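Local coordinates for protein thiol-disulfide isomerase and thioredoxins (Corynebacterium glutamicum, PDB 3LOR) that probably acts as a thioredoxin-fold thiol-disulfide oxidoreductase or isomerase of the TlpA-like type, at residues E36-L41 with E83-F88. Sequence-based numbering, arbitrary orientation.
Sequences EVFQML and EALKVF
In this thioredoxin fold, the end of central strand 32-38 and the loop leading to Cys42 and Cys45, a CxxC pair at a helix start that is consistent with a thioredoxin-type redox motif, pack against helix 82-91 through Phe38 and Met40. Met40, a selenomethionine, makes the closest approach, its CE 3.3 Å from Ala84 O. With chi1 at 56°, CG is flanked by the backbone N and C, and CB stands over one face of the Phe88 ring in a CH-pi contact, 3.8 Å from its centroid and 16° off the normal. After an extended middle, the bend at chi3 (-60°) sets the methyl between Ala84 O and Phe88 CB, with CE 3.5 Å from the latter. SE lies 3.8 Å from Ala84 CB and 3.6 Å from Leu85 N. Phe38 supplies the second patch: its CZ meets Leu85 CD2 at 3.9 Å, and its CE1 approaches Phe88 CE2 at 4.0 Å, obliquely to both rings. Beyond the pair, Phe38 also touches Cys45 and Val50 of helix 43-59, and Leu85 packs on Val98 and Val100 of strand 98-101. Met40 also packs on Leu41 of the second subunit. With no hydrogen bond crossing between them, strand end and loop are held to the helix by buried van der Waals contacts and one CH-pi contact, the selenium and methyl also lying against the helix backbone.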
ATOM      1  N   GLU A  36      -2.703  23.114   2.434  1.00  9.73           N
ATOM      2  CA  GLU A  36      -2.203  22.067   3.271  1.00 10.54           C
ATOM      3  C   GLU A  36      -1.446  22.662   4.439  1.00 10.10           C
ATOM      4  O   GLU A  36      -0.398  23.171   4.286  1.00 10.28           O
ATOM      5  CB  GLU A  36      -1.320  21.128   2.452  1.00 11.00           C
ATOM      6  CG  GLU A  36      -0.810  19.922   3.159  1.00 13.10           C
ATOM      7  CD  GLU A  36      -1.856  18.830   3.388  1.00 18.22           C
ATOM      8  OE1 GLU A  36      -1.873  18.247   4.446  1.00 19.25           O
ATOM      9  OE2 GLU A  36      -2.649  18.544   2.505  1.00 18.70           O
ATOM     10  N   VAL A  37      -2.013  22.552   5.613  1.00 10.48           N
ATOM     11  CA  VAL A  37      -1.438  23.081   6.821  1.00 10.80           C
ATOM     12  C   VAL A  37      -0.598  22.025   7.515  1.00 11.74           C
ATOM     13  O   VAL A  37      -1.084  21.009   7.883  1.00 11.63           O
ATOM     14  CB  VAL A  37      -2.544  23.583   7.758  1.00 10.57           C
ATOM     15  CG1 VAL A  37      -1.991  24.286   8.906  1.00 11.11           C
ATOM     16  CG2 VAL A  37      -3.457  24.457   7.073  1.00  9.48           C
ATOM     17  N   PHE A  38       0.685  22.265   7.642  1.00 11.55           N
ATOM     18  CA  PHE A  38       1.582  21.233   8.078  1.00 11.89           C
ATOM     19  C   PHE A  38       2.682  21.662   9.016  1.00 11.62           C
ATOM     20  O   PHE A  38       2.989  22.806   9.119  1.00 11.87           O
ATOM     21  CB  PHE A  38       2.186  20.516   6.888  1.00 11.71           C
ATOM     22  CG  PHE A  38       3.207  21.302   6.176  1.00 11.09           C
ATOM     23  CD1 PHE A  38       4.518  20.985   6.294  1.00  9.32           C
ATOM     24  CD2 PHE A  38       2.857  22.368   5.400  1.00  8.56           C
ATOM     25  CE1 PHE A  38       5.429  21.699   5.652  1.00 10.01           C
ATOM     26  CE2 PHE A  38       3.774  23.078   4.761  1.00  8.73           C
ATOM     27  CZ  PHE A  38       5.057  22.761   4.880  1.00  8.03           C
ATOM     28  N   GLN A  39       3.274  20.693   9.674  1.00 11.56           N
ATOM     29  CA  GLN A  39       4.530  20.866  10.363  1.00 11.87           C
ATOM     30  C   GLN A  39       5.519  19.930   9.700  1.00 12.22           C
ATOM     31  O   GLN A  39       5.178  18.837   9.362  1.00 11.95           O
ATOM     32  CB  GLN A  39       4.414  20.586  11.864  1.00 11.94           C
ATOM     33  CG  GLN A  39       4.049  21.768  12.691  1.00 11.32           C
ATOM     34  CD  GLN A  39       3.984  21.516  14.169  1.00 13.19           C
ATOM     35  OE1 GLN A  39       4.033  22.433  14.928  1.00 12.88           O
ATOM     36  NE2 GLN A  39       3.878  20.288  14.572  1.00 13.82           N
HETATM   37  N   MSE A  40       6.739  20.372   9.511  1.00 12.05           N
HETATM   38  CA  MSE A  40       7.741  19.566   8.845  1.00 12.29           C
HETATM   39  C   MSE A  40       8.113  18.293   9.580  1.00 12.16           C
HETATM   40  O   MSE A  40       8.600  17.396   8.999  1.00 11.64           O
HETATM   41  CB  MSE A  40       8.978  20.377   8.465  1.00 12.73           C
HETATM   42  CG  MSE A  40       9.661  21.110   9.582  1.00 14.23           C
HETATM   43 SE   MSE A  40      11.178  22.098   9.099  1.00 23.81          SE
HETATM   44  CE  MSE A  40      12.179  20.699   8.459  1.00 18.48           C
ATOM     45  N   LEU A  41       7.901  18.265  10.878  1.00 11.77           N
ATOM     46  CA  LEU A  41       8.253  17.127  11.691  1.00 12.03           C
ATOM     47  C   LEU A  41       7.091  16.325  12.230  1.00 12.68           C
ATOM     48  O   LEU A  41       7.250  15.599  13.146  1.00 14.02           O
ATOM     49  CB  LEU A  41       9.211  17.499  12.813  1.00 11.24           C
ATOM     50  CG  LEU A  41      10.585  18.023  12.451  1.00 11.22           C
ATOM     51  CD1 LEU A  41      11.348  18.584  13.545  1.00  8.76           C
ATOM     52  CD2 LEU A  41      11.388  17.085  11.654  1.00 10.26           C
ATOM     53  N   GLU A  83      14.433  28.449   7.785  1.00 12.50           N
ATOM     54  CA  GLU A  83      15.604  27.853   7.160  1.00 12.64           C
ATOM     55  C   GLU A  83      15.545  26.348   7.078  1.00 12.90           C
ATOM     56  O   GLU A  83      15.853  25.777   6.080  1.00 12.38           O
ATOM     57  CB  GLU A  83      16.860  28.260   7.891  1.00 12.26           C
ATOM     58  N   ALA A  84      15.116  25.723   8.155  1.00 13.29           N
ATOM     59  CA  ALA A  84      14.886  24.293   8.203  1.00 12.86           C
ATOM     60  C   ALA A  84      13.793  23.870   7.235  1.00 12.69           C
ATOM     61  O   ALA A  84      13.875  22.856   6.640  1.00 12.12           O
ATOM     62  CB  ALA A  84      14.539  23.884   9.559  1.00 13.18           C
ATOM     63  N   LEU A  85      12.777  24.685   7.101  1.00 12.83           N
ATOM     64  CA  LEU A  85      11.725  24.447   6.154  1.00 13.24           C
ATOM     65  C   LEU A  85      12.223  24.447   4.729  1.00 13.01           C
ATOM     66  O   LEU A  85      11.768  23.693   3.937  1.00 12.84           O
ATOM     67  CB  LEU A  85      10.657  25.499   6.298  1.00 13.13           C
ATOM     68  CG  LEU A  85       9.184  25.328   5.960  1.00 14.08           C
ATOM     69  CD1 LEU A  85       8.666  26.550   5.353  1.00 13.73           C
ATOM     70  CD2 LEU A  85       8.719  24.112   5.275  1.00 11.88           C
ATOM     71  N   LYS A  86      13.146  25.326   4.423  1.00 13.33           N
ATOM     72  CA  LYS A  86      13.675  25.397   3.096  1.00 13.22           C
ATOM     73  C   LYS A  86      14.383  24.127   2.713  1.00 13.07           C
ATOM     74  O   LYS A  86      14.317  23.708   1.606  1.00 13.20           O
ATOM     75  CB  LYS A  86      14.588  26.572   2.959  1.00 13.34           C
ATOM     76  CG  LYS A  86      13.896  27.814   2.530  1.00 14.52           C
ATOM     77  CD  LYS A  86      14.558  29.007   3.086  1.00 13.27           C
ATOM     78  CE  LYS A  86      14.171  30.213   2.339  1.00 14.36           C
ATOM     79  NZ  LYS A  86      14.609  31.393   3.069  1.00 15.76           N
ATOM     80  N   VAL A  87      15.078  23.548   3.661  1.00 12.74           N
ATOM     81  CA  VAL A  87      15.696  22.252   3.511  1.00 12.76           C
ATOM     82  C   VAL A  87      14.704  21.117   3.369  1.00 12.51           C
ATOM     83  O   VAL A  87      14.903  20.249   2.598  1.00 12.50           O
ATOM     84  CB  VAL A  87      16.682  21.943   4.630  1.00 12.62           C
ATOM     85  CG1 VAL A  87      17.264  20.627   4.414  1.00 13.11           C
ATOM     86  CG2 VAL A  87      17.734  22.965   4.695  1.00 11.76           C
ATOM     87  N   PHE A  88      13.639  21.154   4.133  1.00 12.58           N
ATOM     88  CA  PHE A  88      12.612  20.164   4.037  1.00 12.92           C
ATOM     89  C   PHE A  88      12.016  20.186   2.655  1.00 13.31           C
ATOM     90  O   PHE A  88      11.843  19.182   2.062  1.00 13.86           O
ATOM     91  CB  PHE A  88      11.542  20.471   5.071  1.00 12.82           C
ATOM     92  CG  PHE A  88      10.363  19.584   5.018  1.00 12.16           C
ATOM     93  CD1 PHE A  88      10.374  18.388   5.656  1.00 11.48           C
ATOM     94  CD2 PHE A  88       9.243  19.959   4.351  1.00 12.43           C
ATOM     95  CE1 PHE A  88       9.328  17.599   5.618  1.00 14.16           C
ATOM     96  CE2 PHE A  88       8.191  19.176   4.325  1.00 14.80           C
ATOM     97  CZ  PHE A  88       8.232  17.983   4.961  1.00 15.24           C
TER